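Side-chain contacts in thermosome subunit (Methanococcoides burtonii, PDB 3AQ1), which probably uses ATP binding and hydrolysis to help unfolded proteins reach their folded state: residues A[77-80]-A[81-85]; A[246-250]-A[251-255]; A[414-417]-A[418-422]; A[429-432]-A[433-436]. All blocks are in the same frame, centred on the assembly; numbering follows the deposited sequence.

Interaction 1 of 4, residues A[77-80]-A[81-85]; sequences GYRH and AAEKC
A81 meets the turn before it through backbone and methyl alike. Its N donates to G77 O at 2.8 Å, while its CB lies beside the carbonyl oxygens of G77 and Y78. H80 contributes mainly through backbone: H80 O accepts from K84 N at 2.9 Å, and K84 CB lies 3.4 Å from the same oxygen. With CG anti to its backbone N (chi1 -172°), the imidazole swings off this turn, and H80 ND1 bonds to E384 on helix 383-394. The backbone bonds are the i to i+4 bonds of helix 71-92, part of the helical equatorial domain of the chaperonin fold, where A81 and C85 also meet F391 and A82 meets helix 449-467. Along another side of the helix R79 and E83 cross obliquely. Here it is aliphatic against acid: R79 CG stands 3.7 Å from E83 OE2, and the guanidinium and carboxylate planes are 57° apart. R79 NH1 lies 5.3 Å from E83 OE2; the guanidinium instead forms a salt bridge with E461 of helix 449-467. E83 N donates to R79 O at 3.2 Å.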
loop_
_atom_site.group_PDB
_atom_site.type_symbol
_atom_site.label_atom_id
_atom_site.label_comp_id
_atom_site.label_asym_id
_atom_site.label_seq_id
_atom_site.Cartn_x
_atom_site.Cartn_y
_atom_site.Cartn_z
ATOM N N GLY A 77 -17.396 -29.218 1.399
ATOM C CA GLY A 77 -17.399 -28.876 2.811
ATOM C C GLY A 77 -16.384 -27.790 3.143
ATOM O O GLY A 77 -16.711 -26.795 3.787
ATOM N N TYR A 78 -15.146 -27.986 2.700
ATOM C CA TYR A 78 -14.092 -27.002 2.898
ATOM C C TYR A 78 -14.453 -25.664 2.256
ATOM O O TYR A 78 -14.329 -24.615 2.889
ATOM C CB TYR A 78 -12.765 -27.497 2.317
ATOM C CG TYR A 78 -11.983 -28.455 3.182
ATOM C CD1 TYR A 78 -12.488 -28.929 4.380
ATOM C CD2 TYR A 78 -10.740 -28.901 2.778
ATOM C CE1 TYR A 78 -11.760 -29.816 5.152
ATOM C CE2 TYR A 78 -10.004 -29.779 3.539
ATOM C CZ TYR A 78 -10.513 -30.232 4.723
ATOM O OH TYR A 78 -9.759 -31.108 5.468
ATOM N N ARG A 79 -14.883 -25.702 0.998
ATOM C CA ARG A 79 -15.202 -24.474 0.277
ATOM C C ARG A 79 -16.355 -23.729 0.946
ATOM O O ARG A 79 -16.400 -22.497 0.951
ATOM C CB ARG A 79 -15.531 -24.763 -1.185
ATOM C CG ARG A 79 -15.883 -23.511 -1.975
ATOM C CD ARG A 79 -16.288 -23.850 -3.390
ATOM N NE ARG A 79 -15.256 -24.618 -4.074
ATOM C CZ ARG A 79 -14.166 -24.076 -4.610
ATOM N NH1 ARG A 79 -13.965 -22.761 -4.529
ATOM N NH2 ARG A 79 -13.274 -24.848 -5.224
ATOM N N HIS A 80 -17.281 -24.484 1.519
ATOM C CA HIS A 80 -18.369 -23.902 2.281
ATOM C C HIS A 80 -17.796 -23.336 3.584
ATOM O O HIS A 80 -18.197 -22.266 4.055
ATOM C CB HIS A 80 -19.450 -24.962 2.528
ATOM C CG HIS A 80 -20.709 -24.425 3.132
ATOM N ND1 HIS A 80 -21.592 -25.219 3.836
ATOM C CD2 HIS A 80 -21.232 -23.176 3.147
ATOM C CE1 HIS A 80 -22.604 -24.481 4.256
ATOM N NE2 HIS A 80 -22.411 -23.239 3.853
ATOM N N ALA A 81 -16.826 -24.046 4.147
ATOM C CA ALA A 81 -16.151 -23.578 5.349
ATOM C C ALA A 81 -15.507 -22.223 5.107
ATOM O O ALA A 81 -15.761 -21.279 5.841
ATOM C CB ALA A 81 -15.114 -24.581 5.807
ATOM N N ALA A 82 -14.679 -22.129 4.073
ATOM C CA ALA A 82 -13.984 -20.884 3.759
ATOM C C ALA A 82 -14.948 -19.724 3.605
ATOM O O ALA A 82 -14.674 -18.612 4.047
ATOM C CB ALA A 82 -13.165 -21.035 2.504
ATOM N N GLU A 83 -16.077 -19.986 2.968
ATOM C CA GLU A 83 -17.066 -18.944 2.735
ATOM C C GLU A 83 -17.756 -18.542 4.041
ATOM O O GLU A 83 -18.050 -17.363 4.272
ATOM C CB GLU A 83 -18.064 -19.393 1.662
ATOM C CG GLU A 83 -17.427 -19.499 0.272
ATOM C CD GLU A 83 -18.220 -20.356 -0.704
ATOM O OE1 GLU A 83 -19.181 -21.033 -0.268
ATOM O OE2 GLU A 83 -17.866 -20.358 -1.908
ATOM N N LYS A 84 -17.988 -19.527 4.903
ATOM C CA LYS A 84 -18.537 -19.259 6.227
ATOM C C LYS A 84 -17.560 -18.490 7.128
ATOM O O LYS A 84 -17.980 -17.831 8.069
ATOM C CB LYS A 84 -18.958 -20.562 6.896
ATOM C CG LYS A 84 -19.813 -20.360 8.123
ATOM C CD LYS A 84 -21.060 -19.531 7.810
ATOM C CE LYS A 84 -21.909 -19.306 9.065
ATOM N NZ LYS A 84 -22.789 -18.108 8.960
ATOM N N CYS A 85 -16.261 -18.579 6.853
ATOM C CA CYS A 85 -15.273 -17.816 7.617
ATOM C C CYS A 85 -15.342 -16.347 7.233
ATOM O O CYS A 85 -15.146 -15.471 8.070
ATOM C CB CYS A 85 -13.847 -18.346 7.401
ATOM S SG CYS A 85 -13.442 -19.864 8.324
#

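Interaction 2 of 4, residues A[246-250]-A[251-255]; sequences KGIDD and MAQYY
D249 holds its carboxylate anti to the backbone N (chi1 177°), which folds OD1 back over the first turn of the helix, whereas Q253, with CG beside its own N (chi1 -77°), sends its chain back toward I248. The result is an N-cap: D249 precedes helix 250-258, and its OD1 receives A252 N at 3.2 Å. That bond is nearly straight, 160° at the hydrogen, and uses the anti lone pair of the oxygen. A second, weak bond comes from M251 N, 2.7 Å from D249 OD1 but poorly aligned. One oxygen therefore answers two amides at the helix start, where a negative charge would probably be favoured by the helix dipole. Replacing the aspartate by an alanine here would probably leave the N-H groups of M251 and A252 without their acceptor and fray the first turn. The helix belongs to a beta-alpha-beta crossover of the apical domain, lying between parallel strands 241-244 and 262-264; D249 and A252 also touch M227 of helix 226-235. The backbone begins its regular pattern at once, Q253 N reaching D249 O at 2.9 Å. I248 and Q253 cross at about a right angle, hydrocarbon to hydrocarbon. The amide beyond is less certain: Q253 OE1 is modelled 2.9 Å from I248 O, an acceptor facing an acceptor, so its orientation is doubtful, although Q253 NE2 makes a weak bond to S177 O. I248 CG2 lies 3.5 Å from Q253 CG, and on the helix also meets A252 CB at 4.3 Å.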
loop_
_atom_site.group_PDB
_atom_site.type_symbol
_atom_site.label_atom_id
_atom_site.label_comp_id
_atom_site.label_asym_id
_atom_site.label_seq_id
_atom_site.Cartn_x
_atom_site.Cartn_y
_atom_site.Cartn_z
ATOM N N LYS A 246 15.406 12.993 -21.735
ATOM C CA LYS A 246 16.799 12.935 -22.155
ATOM C C LYS A 246 17.374 14.321 -22.365
ATOM O O LYS A 246 16.902 15.283 -21.771
ATOM C CB LYS A 246 16.965 12.061 -23.402
ATOM C CG LYS A 246 17.008 10.565 -23.084
ATOM C CD LYS A 246 16.287 9.728 -24.134
ATOM C CE LYS A 246 16.082 8.289 -23.652
ATOM N NZ LYS A 246 15.130 7.526 -24.525
ATOM N N GLY A 247 18.409 14.416 -23.192
ATOM C CA GLY A 247 19.062 15.683 -23.446
ATOM C C GLY A 247 18.263 16.684 -24.277
ATOM O O GLY A 247 17.407 16.325 -25.097
ATOM N N ILE A 248 18.535 17.961 -24.036
ATOM C CA ILE A 248 18.076 19.019 -24.912
ATOM C C ILE A 248 19.301 19.810 -25.359
ATOM O O ILE A 248 19.900 20.545 -24.568
ATOM C CB ILE A 248 17.101 19.966 -24.211
ATOM C CG1 ILE A 248 15.971 19.185 -23.524
ATOM C CG2 ILE A 248 16.562 20.955 -25.216
ATOM C CD1 ILE A 248 14.996 20.056 -22.721
ATOM N N ASP A 249 19.683 19.627 -26.619
ATOM C CA ASP A 249 20.775 20.374 -27.221
ATOM C C ASP A 249 20.801 21.841 -26.783
ATOM O O ASP A 249 19.760 22.453 -26.534
ATOM C CB ASP A 249 20.680 20.292 -28.746
ATOM C CG ASP A 249 21.758 21.105 -29.433
ATOM O OD1 ASP A 249 21.517 22.305 -29.656
ATOM O OD2 ASP A 249 22.849 20.559 -29.731
ATOM N N ASP A 250 21.995 22.410 -26.709
ATOM C CA ASP A 250 22.167 23.776 -26.230
ATOM C C ASP A 250 21.457 24.819 -27.080
ATOM O O ASP A 250 20.801 25.729 -26.560
ATOM C CB ASP A 250 23.646 24.107 -26.171
ATOM C CG ASP A 250 24.334 23.396 -25.058
ATOM O OD1 ASP A 250 25.360 22.729 -25.322
ATOM O OD2 ASP A 250 23.822 23.504 -23.925
ATOM N N MET A 251 21.622 24.695 -28.393
ATOM C CA MET A 251 21.029 25.633 -29.327
ATOM C C MET A 251 19.502 25.513 -29.300
ATOM O O MET A 251 18.794 26.511 -29.267
ATOM C CB MET A 251 21.582 25.400 -30.725
ATOM C CG MET A 251 21.355 26.565 -31.657
ATOM S SD MET A 251 22.426 27.978 -31.345
ATOM C CE MET A 251 24.031 27.196 -31.478
ATOM N N ALA A 252 18.997 24.285 -29.285
ATOM C CA ALA A 252 17.576 24.073 -29.082
ATOM C C ALA A 252 17.086 24.675 -27.756
ATOM O O ALA A 252 15.933 25.088 -27.641
ATOM C CB ALA A 252 17.242 22.603 -29.162
ATOM N N GLN A 253 17.947 24.722 -26.748
ATOM C CA GLN A 253 17.538 25.337 -25.501
ATOM C C GLN A 253 17.413 26.839 -25.664
ATOM O O GLN A 253 16.574 27.470 -25.035
ATOM C CB GLN A 253 18.516 25.026 -24.391
ATOM C CG GLN A 253 18.388 23.642 -23.817
ATOM C CD GLN A 253 19.259 23.480 -22.604
ATOM O OE1 GLN A 253 19.861 22.439 -22.390
ATOM N NE2 GLN A 253 19.346 24.530 -21.812
ATOM N N TYR A 254 18.248 27.411 -26.522
ATOM C CA TYR A 254 18.219 28.851 -26.763
ATOM C C TYR A 254 16.908 29.311 -27.430
ATOM O O TYR A 254 16.289 30.282 -27.003
ATOM C CB TYR A 254 19.436 29.282 -27.587
ATOM C CG TYR A 254 19.413 30.743 -27.962
ATOM C CD1 TYR A 254 19.576 31.722 -26.998
ATOM C CD2 TYR A 254 19.213 31.144 -29.284
ATOM C CE1 TYR A 254 19.547 33.054 -27.331
ATOM C CE2 TYR A 254 19.184 32.474 -29.625
ATOM C CZ TYR A 254 19.352 33.432 -28.644
ATOM O OH TYR A 254 19.330 34.774 -28.960
ATOM N N TYR A 255 16.494 28.595 -28.471
ATOM C CA TYR A 255 15.228 28.850 -29.154
ATOM C C TYR A 255 14.024 28.630 -28.252
ATOM O O TYR A 255 13.085 29.433 -28.242
ATOM C CB TYR A 255 15.117 27.964 -30.397
ATOM C CG TYR A 255 16.192 28.259 -31.406
ATOM C CD1 TYR A 255 16.573 29.568 -31.677
ATOM C CD2 TYR A 255 16.824 27.239 -32.094
ATOM C CE1 TYR A 255 17.563 29.851 -32.598
ATOM C CE2 TYR A 255 17.813 27.512 -33.022
ATOM C CZ TYR A 255 18.178 28.816 -33.266
ATOM O OH TYR A 255 19.163 29.081 -34.185
#

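Interaction 3 of 4, residues A[414-417]-A[418-422]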
loop_
_atom_site.group_PDB
_atom_site.type_symbol
_atom_site.label_atom_id
_atom_site.label_comp_id
_atom_site.label_asym_id
_atom_site.label_seq_id
_atom_site.Cartn_x
_atom_site.Cartn_y
_atom_site.Cartn_z
ATOM N N MET A 414 -3.402 -22.567 24.321
ATOM C CA MET A 414 -4.691 -22.904 23.715
ATOM C C MET A 414 -5.819 -22.966 24.741
ATOM O O MET A 414 -6.944 -22.526 24.482
ATOM C CB MET A 414 -4.615 -24.216 22.918
ATOM C CG MET A 414 -3.884 -24.096 21.576
ATOM S SD MET A 414 -4.362 -22.647 20.600
ATOM C CE MET A 414 -6.119 -22.930 20.380
ATOM N N VAL A 415 -5.521 -23.526 25.906
ATOM C CA VAL A 415 -6.482 -23.535 26.992
ATOM C C VAL A 415 -6.871 -22.099 27.292
ATOM O O VAL A 415 -8.045 -21.747 27.313
ATOM C CB VAL A 415 -5.882 -24.212 28.236
ATOM C CG1 VAL A 415 -6.664 -23.857 29.505
ATOM C CG2 VAL A 415 -5.804 -25.720 28.013
ATOM N N GLU A 416 -5.867 -21.262 27.488
ATOM C CA GLU A 416 -6.102 -19.881 27.853
ATOM C C GLU A 416 -6.803 -19.103 26.727
ATOM O O GLU A 416 -7.653 -18.256 27.003
ATOM C CB GLU A 416 -4.787 -19.228 28.291
ATOM C CG GLU A 416 -4.875 -17.750 28.604
ATOM C CD GLU A 416 -5.809 -17.466 29.762
ATOM O OE1 GLU A 416 -6.280 -18.444 30.385
ATOM O OE2 GLU A 416 -6.073 -16.271 30.045
ATOM N N LEU A 417 -6.470 -19.395 25.467
ATOM C CA LEU A 417 -7.153 -18.728 24.353
ATOM C C LEU A 417 -8.615 -19.155 24.245
ATOM O O LEU A 417 -9.499 -18.321 24.032
ATOM C CB LEU A 417 -6.433 -18.922 23.012
ATOM C CG LEU A 417 -5.114 -18.151 22.884
ATOM C CD1 LEU A 417 -4.367 -18.523 21.625
ATOM C CD2 LEU A 417 -5.325 -16.645 22.973
ATOM N N ARG A 418 -8.873 -20.447 24.409
ATOM C CA ARG A 418 -10.245 -20.936 24.371
ATOM C C ARG A 418 -11.075 -20.367 25.498
ATOM O O ARG A 418 -12.221 -19.979 25.289
ATOM C CB ARG A 418 -10.295 -22.459 24.386
ATOM C CG ARG A 418 -9.967 -23.055 23.034
ATOM C CD ARG A 418 -10.433 -24.464 22.947
ATOM N NE ARG A 418 -10.135 -25.048 21.650
ATOM C CZ ARG A 418 -10.527 -26.263 21.289
ATOM N NH1 ARG A 418 -11.235 -27.002 22.136
ATOM N NH2 ARG A 418 -10.219 -26.735 20.089
ATOM N N SER A 419 -10.496 -20.315 26.692
ATOM C CA SER A 419 -11.202 -19.781 27.841
ATOM C C SER A 419 -11.606 -18.344 27.540
ATOM O O SER A 419 -12.786 -18.002 27.553
ATOM C CB SER A 419 -10.322 -19.849 29.090
ATOM O OG SER A 419 -10.832 -19.023 30.126
ATOM N N GLN A 420 -10.627 -17.508 27.229
ATOM C CA GLN A 420 -10.911 -16.108 26.971
ATOM C C GLN A 420 -11.872 -15.871 25.802
ATOM O O GLN A 420 -12.754 -15.022 25.885
ATOM C CB GLN A 420 -9.620 -15.310 26.818
ATOM C CG GLN A 420 -9.027 -14.962 28.154
ATOM C CD GLN A 420 -8.094 -13.788 28.068
ATOM O OE1 GLN A 420 -6.918 -13.887 28.427
ATOM N NE2 GLN A 420 -8.604 -12.659 27.573
ATOM N N HIS A 421 -11.722 -16.622 24.720
ATOM C CA HIS A 421 -12.653 -16.474 23.610
ATOM C C HIS A 421 -14.062 -16.977 23.924
ATOM O O HIS A 421 -15.047 -16.283 23.641
ATOM C CB HIS A 421 -12.086 -17.089 22.339
ATOM C CG HIS A 421 -11.158 -16.168 21.611
ATOM N ND1 HIS A 421 -11.534 -15.477 20.480
ATOM C CD2 HIS A 421 -9.889 -15.787 21.884
ATOM C CE1 HIS A 421 -10.528 -14.725 20.075
ATOM N NE2 HIS A 421 -9.518 -14.892 20.910
ATOM N N GLU A 422 -14.153 -18.167 24.521
ATOM C CA GLU A 422 -15.424 -18.701 24.998
ATOM C C GLU A 422 -16.131 -17.671 25.873
ATOM O O GLU A 422 -17.359 -17.598 25.891
ATOM C CB GLU A 422 -15.208 -19.987 25.802
ATOM C CG GLU A 422 -14.846 -21.211 24.973
ATOM C CD GLU A 422 -14.342 -22.374 25.820
ATOM O OE1 GLU A 422 -14.354 -22.286 27.080
ATOM O OE2 GLU A 422 -13.929 -23.383 25.208
#
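R418 N donates to M414 O at 2.8 Å, with an angle of 165° at the hydrogen, and R418 CG rests 3.4 Å from the same oxygen. From there the arginine chain runs extended to NE, and its guanidinium leaves this turn for a salt bridge with E396. Three residues on from M414, L417 O is met in a similar way by H421: H421 N bonds to it at 2.9 Å, and the CD2 edge of the imidazole lies 3.3 Å from L417 O, close to the ring plane. Both ring nitrogens of H421 are engaged, ND1 with E368 and NE2 with A428 O; two acceptors about the ring would be consistent with a protonated imidazole. These bonds belong to the closing turns of helix 410-422 in the equatorial domain, and they tie its end to helix 364-378 and to the start of strand 428-430. E416, L417 and Q420 together touch V437 of the neighbouring hairpin strand. Between E416 and Q420 the glutamate chain bends at chi2 (62°), bringing OE2 to 3.7 Å from Q420 CG. The carboxylate and amide planes are turned 68° apart. The bond from Q420 NE2 to N425 OD1 supports the amide as modelled, although Q420 OE1 then lies 3.0 Å from E416 OE2, acceptor to acceptor, which leaves its orientation doubtful. An alanine in place of Q420 would probably leave N425 OD1 without this donor and open a gap beside the E416 carboxylate and V437. Q420 CB, for its part, lies 3.5 Å from E416 O.

Interaction 4 of 4, residues A[429-432]-A[433-436]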
loop_
_atom_site.group_PDB
_atom_site.type_symbol
_atom_site.label_atom_id
_atom_site.label_comp_id
_atom_site.label_asym_id
_atom_site.label_seq_id
_atom_site.Cartn_x
_atom_site.Cartn_y
_atom_site.Cartn_z
ATOM N N GLY A 429 -5.248 -12.795 22.040
ATOM C CA GLY A 429 -4.274 -13.565 21.285
ATOM C C GLY A 429 -2.930 -13.651 21.989
ATOM O O GLY A 429 -2.690 -12.978 23.008
ATOM N N LEU A 430 -2.039 -14.475 21.447
ATOM C CA LEU A 430 -0.733 -14.671 22.064
ATOM C C LEU A 430 0.212 -13.516 21.753
ATOM O O LEU A 430 0.437 -13.186 20.597
ATOM C CB LEU A 430 -0.110 -15.996 21.625
ATOM C CG LEU A 430 1.316 -16.257 22.137
ATOM C CD1 LEU A 430 1.394 -16.109 23.653
ATOM C CD2 LEU A 430 1.840 -17.627 21.698
ATOM N N ASN A 431 0.754 -12.889 22.789
ATOM C CA ASN A 431 1.821 -11.919 22.600
ATOM C C ASN A 431 3.139 -12.665 22.576
ATOM O O ASN A 431 3.666 -12.997 23.629
ATOM C CB ASN A 431 1.837 -10.906 23.741
ATOM C CG ASN A 431 2.980 -9.936 23.625
ATOM O OD1 ASN A 431 4.054 -10.287 23.143
ATOM N ND2 ASN A 431 2.758 -8.703 24.061
ATOM N N VAL A 432 3.673 -12.931 21.387
ATOM C CA VAL A 432 4.754 -13.912 21.270
ATOM C C VAL A 432 5.982 -13.620 22.146
ATOM O O VAL A 432 6.716 -14.539 22.532
ATOM C CB VAL A 432 5.154 -14.165 19.805
ATOM C CG1 VAL A 432 6.589 -14.677 19.720
ATOM C CG2 VAL A 432 4.201 -15.166 19.178
ATOM N N TYR A 433 6.179 -12.352 22.490
ATOM C CA TYR A 433 7.344 -11.953 23.271
ATOM C C TYR A 433 7.154 -12.153 24.781
ATOM O O TYR A 433 8.009 -12.738 25.451
ATOM C CB TYR A 433 7.736 -10.514 22.927
ATOM C CG TYR A 433 7.772 -10.276 21.432
ATOM C CD1 TYR A 433 8.697 -10.933 20.625
ATOM C CD2 TYR A 433 6.870 -9.411 20.823
ATOM C CE1 TYR A 433 8.725 -10.730 19.262
ATOM C CE2 TYR A 433 6.892 -9.201 19.463
ATOM C CZ TYR A 433 7.821 -9.861 18.686
ATOM O OH TYR A 433 7.837 -9.652 17.327
ATOM N N THR A 434 6.022 -11.700 25.309
ATOM C CA THR A 434 5.751 -11.833 26.737
ATOM C C THR A 434 5.186 -13.206 27.136
ATOM O O THR A 434 4.899 -13.451 28.309
ATOM C CB THR A 434 4.820 -10.703 27.244
ATOM O OG1 THR A 434 3.454 -11.018 26.960
ATOM C CG2 THR A 434 5.173 -9.393 26.574
ATOM N N GLY A 435 5.029 -14.103 26.167
ATOM C CA GLY A 435 4.462 -15.413 26.434
ATOM C C GLY A 435 3.039 -15.420 26.979
ATOM O O GLY A 435 2.475 -16.490 27.222
ATOM N N GLU A 436 2.451 -14.238 27.162
ATOM C CA GLU A 436 1.092 -14.114 27.705
ATOM C C GLU A 436 -0.004 -13.980 26.642
ATOM O O GLU A 436 0.261 -13.688 25.478
ATOM C CB GLU A 436 0.995 -12.913 28.646
ATOM C CG GLU A 436 1.598 -13.109 30.016
ATOM C CD GLU A 436 1.524 -11.833 30.846
ATOM O OE1 GLU A 436 1.314 -10.740 30.260
ATOM O OE2 GLU A 436 1.674 -11.923 32.085
#
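N431 lays its amide beside the T434 side chain, the two crossing at about a right angle: T434 OG1 is 3.5 Å from N431 CG, and T434 CG2 is 3.6 Å from N431 ND2. Its CG stands anti to the backbone N (chi1 176°), a setting that turns OD1 into the loop. There N431 OD1 accepts from Y433 N at 3.0 Å, in the carbonyl plane, and from T434 N at 3.2 Å. The T434 bond is straight at the hydrogen (171°), yet its donor stands above the plane, 66° out. With the weak bond from G435 N to N431 O, this makes an Asx motif, and it shapes the turn of the hairpin formed by strands 428-430 and 437-439. N431 N closes the neck by donating to E436 O at 2.8 Å. The L430 CD1 methyl lies beside the carbonyl oxygens of G435 and E436. G435 has a left-handed backbone conformation, with positive phi, and beyond it E436 N makes a weak bond to T434 OG1. Since one amide oxygen takes up two backbone N-H groups, the reversal probably rests more on directional polar bonds than on apolar contact.

Interactions 1, 3 and 4 lie in the equatorial domain; interaction 2 is in the apical domain, its centre about 65 Å from that of interaction 1 and on the opposite side of the chain's centre. Interactions 3 and 4 touch: L417 CD2 packs 3.7 Å from G429 CA, joining helix 410-422 to the hairpin. Interactions 1 and 3 run inside helices, so regular backbone bonds dominate, and several polar ends find partners beyond the two segments, such as R79 with E461 and H421 with E368. In interactions 2 and 4 the chain changes course, and one side-chain oxygen serves two amides. All four mix buried with accessible residues, interaction 1 through small alanines facing neighbouring helices, interaction 4 as a more solvent-facing turn.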